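Local coordinates for putative hydrolase (Shewanella frigidimarina, PDB 3LHO), which is probably an iron-dependent dioxygenase of the 2-oxoadipate dioxygenase/decarboxylase family, and holds a nickel ion at its metal site in this crystal, at residues Thr142-Ala145 against Leu146-Glu149; Ala153-Val156 against Ala157-Tyr161; Val220-Asp224 against Gly225-Ile229. All coordinates share one frame; numbering follows the deposited sequence. Where two conformers were deposited one is given.

The three contacts are local ones that pack against one another on one side of the fold. Contact 2 is the most buried: helix 151-159 carries small alanines toward helix 140-149, the home of contact 1, and Tyr143 CE1 comes within 3.5 Å of Ala154 O. Contact 1 lies at the surface, where a water bridges the backbone to an acid side chain. Contact 3, a two-stranded hairpin separate from the large mixed sheet, is partly buried. Its apolar face meets both helices, Phe222 packing on the ring of Tyr143 and Ile229 CD1 lying 3.5 Å from Ala158 CB, whereas its other face carries the exposed Asn221 and Asp226.

Contact 1: residues Thr142-Ala145 against Leu146-Glu149; sequences TYQA and LLAE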
loop_
_atom_site.group_PDB
_atom_site.type_symbol
_atom_site.label_atom_id
_atom_site.label_comp_id
_atom_site.label_asym_id
_atom_site.label_seq_id
_atom_site.Cartn_x
_atom_site.Cartn_y
_atom_site.Cartn_z
ATOM N N THR A 142 6.630 7.139 -21.558
ATOM C CA THR A 142 5.290 6.814 -20.998
ATOM C C THR A 142 5.262 7.024 -19.495
ATOM O O THR A 142 4.358 7.683 -18.965
ATOM C CB THR A 142 4.849 5.395 -21.384
ATOM O OG1 THR A 142 4.718 5.319 -22.808
ATOM C CG2 THR A 142 3.487 5.049 -20.753
ATOM N N TYR A 143 6.265 6.481 -18.804
ATOM C CA TYR A 143 6.441 6.727 -17.394
ATOM C C TYR A 143 6.442 8.207 -17.063
ATOM O O TYR A 143 5.733 8.617 -16.152
ATOM C CB TYR A 143 7.716 6.077 -16.884
ATOM C CG TYR A 143 7.989 6.344 -15.443
ATOM C CD1 TYR A 143 7.257 5.716 -14.454
ATOM C CD2 TYR A 143 9.018 7.196 -15.046
ATOM C CE1 TYR A 143 7.529 5.943 -13.084
ATOM C CE2 TYR A 143 9.280 7.445 -13.673
ATOM C CZ TYR A 143 8.532 6.799 -12.699
ATOM O OH TYR A 143 8.769 7.037 -11.350
ATOM N N GLN A 144 7.207 9.015 -17.813
ATOM C CA GLN A 144 7.254 10.468 -17.551
ATOM C C GLN A 144 5.945 11.192 -17.777
ATOM O O GLN A 144 5.622 12.124 -17.025
ATOM C CB GLN A 144 8.308 11.167 -18.446
ATOM C CG GLN A 144 9.734 10.883 -18.018
ATOM C CD GLN A 144 10.055 11.506 -16.673
ATOM O OE1 GLN A 144 9.525 12.575 -16.334
ATOM N NE2 GLN A 144 10.905 10.833 -15.889
ATOM N N ALA A 145 5.224 10.808 -18.834
ATOM C CA ALA A 145 3.917 11.421 -19.163
ATOM C C ALA A 145 2.938 11.159 -18.014
ATOM O O ALA A 145 2.230 12.048 -17.597
ATOM C CB ALA A 145 3.357 10.879 -20.504
ATOM N N LEU A 146 2.929 9.930 -17.493
ATOM C CA LEU A 146 2.076 9.600 -16.339
ATOM C C LEU A 146 2.506 10.415 -15.119
ATOM O O LEU A 146 1.664 11.059 -14.441
ATOM C CB LEU A 146 2.119 8.092 -16.032
ATOM C CG LEU A 146 1.023 7.223 -16.683
ATOM C CD1 LEU A 146 1.017 7.286 -18.225
ATOM C CD2 LEU A 146 1.168 5.774 -16.200
ATOM N N LEU A 147 3.816 10.418 -14.872
ATOM C CA LEU A 147 4.390 11.075 -13.706
ATOM C C LEU A 147 4.059 12.572 -13.711
ATOM O O LEU A 147 3.827 13.117 -12.673
ATOM C CB LEU A 147 5.907 10.787 -13.637
ATOM C CG LEU A 147 6.712 11.187 -12.401
ATOM C CD1 LEU A 147 6.209 10.500 -11.107
ATOM C CD2 LEU A 147 8.182 10.887 -12.617
ATOM N N ALA A 148 3.937 13.181 -14.878
ATOM C CA ALA A 148 3.662 14.628 -14.981
ATOM C C ALA A 148 2.276 14.973 -14.450
ATOM O O ALA A 148 2.047 16.084 -14.010
ATOM C CB ALA A 148 3.816 15.122 -16.440
ATOM N N GLU A 149 1.356 14.020 -14.491
ATOM C CA GLU A 149 -0.008 14.271 -14.030
ATOM C C GLU A 149 -0.366 13.498 -12.753
ATOM O O GLU A 149 -1.213 13.937 -12.000
ATOM C CB GLU A 149 -0.985 13.915 -15.140
ATOM C CG GLU A 149 -0.937 14.875 -16.296
ATOM C CD GLU A 149 -1.890 14.490 -17.396
ATOM O OE1 GLU A 149 -3.012 14.057 -17.063
ATOM O OE2 GLU A 149 -1.508 14.580 -18.586
HETATM O O HOH W 1 1.284 13.968 -19.214
#
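Thr142-Ala145 and Leu146-Glu149 are successive turns of helix 140-149, joined by backbone bonds four residues apart. Leu146 N donates to Thr142 O at 3.0 Å and an N-H...O angle of 168°, and Leu147 N donates to Tyr143 O at 2.9 Å. Ala148 N bonds to Gln144 O at 2.9 Å and makes a weak second bond to Ala145 O. That same Ala145 O accepts a proton from a water 2.7 Å away, and the water gives another to Glu149 OE2 at 2.9 Å, so the side chain reaches back to the preceding turn through solvent; Ser105 OG also bonds to this carboxylate oxygen. Among the side chains, Tyr143 and Leu147 make the main apolar contact. With CG of Tyr143 opposite its backbone N (chi1 177°), the ring starts out beside the carbonyl carbon, where its CE2 meets Leu147 CD2 obliquely at 3.8 Å. Leu147 also rests on Ala154 of helix 151-159, while Thr142 touches Ser111 of helix 106-116. The arrangement is that of an amphipathic surface helix, with apolar residues four apart turned to a neighbouring helix and an acid near the helix end bridged by water to the preceding turn.

Contact 2: residues Ala153-Val156 against Ala157-Tyr161; sequences AAWV and AALGY
Ala153-Val156 and Ala157-Tyr161 form the last turns of helix 151-159 and the two residues that follow it; Ala157 N donates to Ala153 O at 2.8 Å and Ala158 N to Ala154 O at 2.7 Å. The motif is a glycine-terminated helix end: Gly160 leaves the helical conformation with a positive phi of 72°, and the chain turns off after it. The chief side-chain pair is Trp155 with Leu159, one turn apart and crossing at about a right angle. Trp155 has CG opposite its backbone N (chi1 -170°), which swings the indole along the helix toward its C-terminal end. There the CD1 methyl of Leu159 sits over one face of the ring, offset toward the rim, 3.4 Å from Trp155 NE1 and 3.6 Å from Trp155 CE2, in a CH-pi contact. The indole N-H is used by Ser231 O and the ring also takes a cation-pi contact from Arg45; together with the methyl these probably limit how the indole can turn. Val156 packs on Arg45 and Phe47 of strand 39-47, the strand that also carries the nickel ligand His41. The short side chains of Ala154, Ala157 and Ala158 meet helix 140-149. At the helix end, Gly160 N still donates to Val156 O, at 2.8 Å and an N-H...O angle of 142°.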
loop_
_atom_site.group_PDB
_atom_site.type_symbol
_atom_site.label_atom_id
_atom_site.label_comp_id
_atom_site.label_asym_id
_atom_site.label_seq_id
_atom_site.Cartn_x
_atom_site.Cartn_y
_atom_site.Cartn_z
ATOM N N ALA A 153 -0.356 7.048 -10.639
ATOM C CA ALA A 153 -0.367 6.340 -11.931
ATOM C C ALA A 153 1.016 5.866 -12.333
ATOM O O ALA A 153 1.196 4.702 -12.770
ATOM C CB ALA A 153 -0.972 7.256 -13.058
ATOM N N ALA A 154 2.022 6.732 -12.156
ATOM C CA ALA A 154 3.406 6.347 -12.561
ATOM C C ALA A 154 3.959 5.165 -11.754
ATOM O O ALA A 154 4.581 4.206 -12.304
ATOM C CB ALA A 154 4.344 7.576 -12.436
ATOM N N TRP A 155 3.674 5.183 -10.454
ATOM C CA TRP A 155 4.059 4.126 -9.550
ATOM C C TRP A 155 3.458 2.813 -9.990
ATOM O O TRP A 155 4.163 1.824 -10.091
ATOM C CB TRP A 155 3.652 4.433 -8.094
ATOM C CG TRP A 155 4.241 3.486 -7.101
ATOM C CD1 TRP A 155 5.418 3.648 -6.403
ATOM C CD2 TRP A 155 3.690 2.221 -6.678
ATOM N NE1 TRP A 155 5.634 2.559 -5.591
ATOM C CE2 TRP A 155 4.577 1.681 -5.722
ATOM C CE3 TRP A 155 2.496 1.519 -6.980
ATOM C CZ2 TRP A 155 4.341 0.445 -5.099
ATOM C CZ3 TRP A 155 2.253 0.312 -6.361
ATOM C CH2 TRP A 155 3.168 -0.216 -5.413
ATOM N N VAL A 156 2.159 2.810 -10.252
ATOM C CA VAL A 156 1.509 1.576 -10.699
ATOM C C VAL A 156 2.079 1.145 -12.047
ATOM O O VAL A 156 2.386 -0.035 -12.233
ATOM C CB VAL A 156 -0.019 1.694 -10.792
ATOM C CG1 VAL A 156 -0.560 0.392 -11.362
ATOM C CG2 VAL A 156 -0.631 1.951 -9.445
ATOM N N ALA A 157 2.310 2.106 -12.958
ATOM C CA ALA A 157 2.916 1.775 -14.258
ATOM C C ALA A 157 4.309 1.148 -14.094
ATOM O O ALA A 157 4.659 0.157 -14.808
ATOM C CB ALA A 157 2.967 3.030 -15.171
ATOM N N ALA A 158 5.104 1.670 -13.154
ATOM C CA ALA A 158 6.498 1.174 -12.955
ATOM C C ALA A 158 6.585 -0.168 -12.235
ATOM O O ALA A 158 7.455 -1.000 -12.559
ATOM C CB ALA A 158 7.390 2.223 -12.231
ATOM N N LEU A 159 5.736 -0.386 -11.242
ATOM C CA LEU A 159 5.915 -1.564 -10.340
ATOM C C LEU A 159 4.799 -2.618 -10.411
ATOM O O LEU A 159 4.996 -3.779 -10.018
ATOM C CB LEU A 159 6.113 -1.060 -8.902
ATOM C CG LEU A 159 7.498 -0.396 -8.699
ATOM C CD1 LEU A 159 7.512 0.384 -7.431
ATOM C CD2 LEU A 159 8.636 -1.422 -8.706
ATOM N N GLY A 160 3.663 -2.223 -10.958
ATOM C CA GLY A 160 2.535 -3.112 -11.144
ATOM C C GLY A 160 1.803 -3.480 -9.858
ATOM O O GLY A 160 1.577 -2.634 -8.971
ATOM N N TYR A 161 1.371 -4.732 -9.800
ATOM C CA TYR A 161 0.509 -5.229 -8.740
ATOM C C TYR A 161 1.343 -5.854 -7.648
ATOM O O TYR A 161 1.759 -7.007 -7.749
ATOM C CB TYR A 161 -0.579 -6.177 -9.299
ATOM C CG TYR A 161 -1.570 -5.360 -10.076
ATOM C CD1 TYR A 161 -2.421 -4.508 -9.424
ATOM C CD2 TYR A 161 -1.542 -5.312 -11.472
ATOM C CE1 TYR A 161 -3.280 -3.722 -10.099
ATOM C CE2 TYR A 161 -2.399 -4.444 -12.171
ATOM C CZ TYR A 161 -3.260 -3.694 -11.483
ATOM O OH TYR A 161 -4.086 -2.831 -12.173
#

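Contact 3: residues Val220-Asp224 against Gly225-Ile229; sequences VNFTD and GDVEI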
loop_
_atom_site.group_PDB
_atom_site.type_symbol
_atom_site.label_atom_id
_atom_site.label_comp_id
_atom_site.label_asym_id
_atom_site.label_seq_id
_atom_site.Cartn_x
_atom_site.Cartn_y
_atom_site.Cartn_z
ATOM N N VAL A 220 13.853 -0.270 -12.215
ATOM C CA VAL A 220 12.781 -0.686 -13.095
ATOM C C VAL A 220 13.333 -0.845 -14.504
ATOM O O VAL A 220 14.058 0.029 -15.017
ATOM C CB VAL A 220 11.624 0.355 -13.024
ATOM C CG1 VAL A 220 10.623 0.173 -14.184
ATOM C CG2 VAL A 220 10.967 0.191 -11.677
ATOM N N ASN A 221 13.006 -1.970 -15.122
ATOM C CA ASN A 221 13.495 -2.296 -16.452
ATOM C C ASN A 221 12.505 -1.857 -17.516
ATOM O O ASN A 221 11.663 -2.607 -17.977
ATOM C CB ASN A 221 13.846 -3.777 -16.550
ATOM C CG ASN A 221 14.838 -4.209 -15.482
ATOM O OD1 ASN A 221 14.505 -4.985 -14.598
ATOM N ND2 ASN A 221 16.033 -3.641 -15.512
ATOM N N PHE A 222 12.595 -0.591 -17.868
ATOM C CA PHE A 222 11.806 -0.030 -18.941
ATOM C C PHE A 222 12.291 -0.642 -20.251
ATOM O O PHE A 222 13.409 -1.202 -20.341
ATOM C CB PHE A 222 11.891 1.506 -18.959
ATOM C CG PHE A 222 11.226 2.170 -17.771
ATOM C CD1 PHE A 222 9.850 2.215 -17.663
ATOM C CD2 PHE A 222 11.976 2.751 -16.761
ATOM C CE1 PHE A 222 9.235 2.784 -16.566
ATOM C CE2 PHE A 222 11.376 3.336 -15.679
ATOM C CZ PHE A 222 9.981 3.344 -15.568
ATOM N N THR A 223 11.450 -0.552 -21.273
ATOM C CA THR A 223 11.822 -1.052 -22.585
ATOM C C THR A 223 13.083 -0.377 -23.112
ATOM O O THR A 223 13.896 -1.029 -23.725
ATOM C CB THR A 223 10.641 -0.955 -23.610
ATOM O OG1 THR A 223 10.197 0.397 -23.740
ATOM C CG2 THR A 223 9.476 -1.789 -23.112
ATOM N N ASP A 224 13.283 0.904 -22.819
ATOM C CA ASP A 224 14.448 1.602 -23.329
ATOM C C ASP A 224 15.405 2.093 -22.252
ATOM O O ASP A 224 16.136 3.033 -22.488
ATOM C CB ASP A 224 14.003 2.781 -24.232
ATOM C CG ASP A 224 12.988 3.697 -23.573
ATOM O OD1 ASP A 224 12.578 3.460 -22.420
ATOM O OD2 ASP A 224 12.505 4.626 -24.262
ATOM N N GLY A 225 15.423 1.467 -21.076
ATOM C CA GLY A 225 16.318 1.897 -20.001
ATOM C C GLY A 225 16.068 1.209 -18.672
ATOM O O GLY A 225 14.992 0.655 -18.434
ATOM N N ASP A 226 17.100 1.224 -17.843
ATOM C CA ASP A 226 17.079 0.709 -16.489
ATOM C C ASP A 226 17.186 1.900 -15.545
ATOM O O ASP A 226 18.221 2.533 -15.426
ATOM C CB ASP A 226 18.235 -0.248 -16.286
ATOM C CG ASP A 226 18.236 -1.351 -17.312
ATOM O OD1 ASP A 226 17.246 -2.092 -17.347
ATOM O OD2 ASP A 226 19.193 -1.422 -18.089
ATOM N N VAL A 227 16.082 2.211 -14.902
ATOM C CA VAL A 227 15.966 3.416 -14.113
ATOM C C VAL A 227 15.754 3.111 -12.636
ATOM O O VAL A 227 14.880 2.308 -12.249
ATOM C CB VAL A 227 14.820 4.274 -14.631
ATOM C CG1 VAL A 227 14.728 5.533 -13.801
ATOM C CG2 VAL A 227 15.013 4.608 -16.134
ATOM N N GLU A 228 16.538 3.774 -11.791
ATOM C CA GLU A 228 16.329 3.699 -10.357
ATOM C C GLU A 228 15.239 4.655 -9.859
ATOM O O GLU A 228 15.290 5.854 -10.086
ATOM C CB GLU A 228 17.667 3.960 -9.672
ATOM C CG GLU A 228 17.762 3.490 -8.289
ATOM C CD GLU A 228 19.201 3.559 -7.796
ATOM O OE1 GLU A 228 20.038 2.744 -8.228
ATOM O OE2 GLU A 228 19.498 4.466 -7.026
ATOM N N ILE A 229 14.222 4.119 -9.198
ATOM C CA ILE A 229 13.149 4.943 -8.669
ATOM C C ILE A 229 12.841 4.548 -7.217
ATOM O O ILE A 229 13.166 3.444 -6.769
ATOM C CB ILE A 229 11.832 4.844 -9.559
ATOM C CG1 ILE A 229 11.146 3.485 -9.390
ATOM C CG2 ILE A 229 12.156 5.182 -11.072
ATOM C CD1 ILE A 229 9.690 3.435 -9.875
HETATM O O HOH W 2 15.687 -2.375 -19.482
#
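Gly225, Val220 and Val227 carry most of this contact, a beta hairpin in which strand 217-222 turns back into strand 225-230 through a type I turn from Phe222 to Gly225. Val220 and Val227 are an antiparallel hydrogen-bonded pair: Val220 N donates to Val227 O at 2.8 Å, almost straight, and Val227 N returns a bond to Val220 O at 3.0 Å. Toward the turn the ladder slackens. Phe222 N reaches Gly225 O at 2.8 Å but with a bent, weak bond, and Gly225 N makes a long, weak one to Phe222 O at 3.4 Å. Gly225 has a phi of 172°, at which a side chain would press on Asp224 O, so a glycine suits the position.

On the face shared by the two valines, Phe222 holds CG beside its backbone N and opposite its carbonyl carbon (chi1 -68°), and there its ring meets both of them. Val220 CG1 lies 3.5 Å above one face of the Phe222 ring, while Val227 comes to the ring edge, its CG2 3.6 Å from Phe222 CD2. Replacing Phe222 by alanine would probably open a gap between these valines and Tyr143 of helix 140-149 and leave the hairpin less firmly seated on that helix. Farther along the same face, Val220 CG2 touches Ile229 CD1 at 3.9 Å, next to Leu159 and Ala158 of helix 151-159. Asp224 OD1 bonds to Lys140 N, tying the turn to the start of helix 140-149. The opposite face is polar. Asn221 and Asp226, a non-hydrogen-bonded pair, turn their amide and carboxylate planes 76° apart, and Asn221 ND2 donates within its amide plane to Asp226 OD1 at 2.7 Å, approaching from above the carboxylate plane.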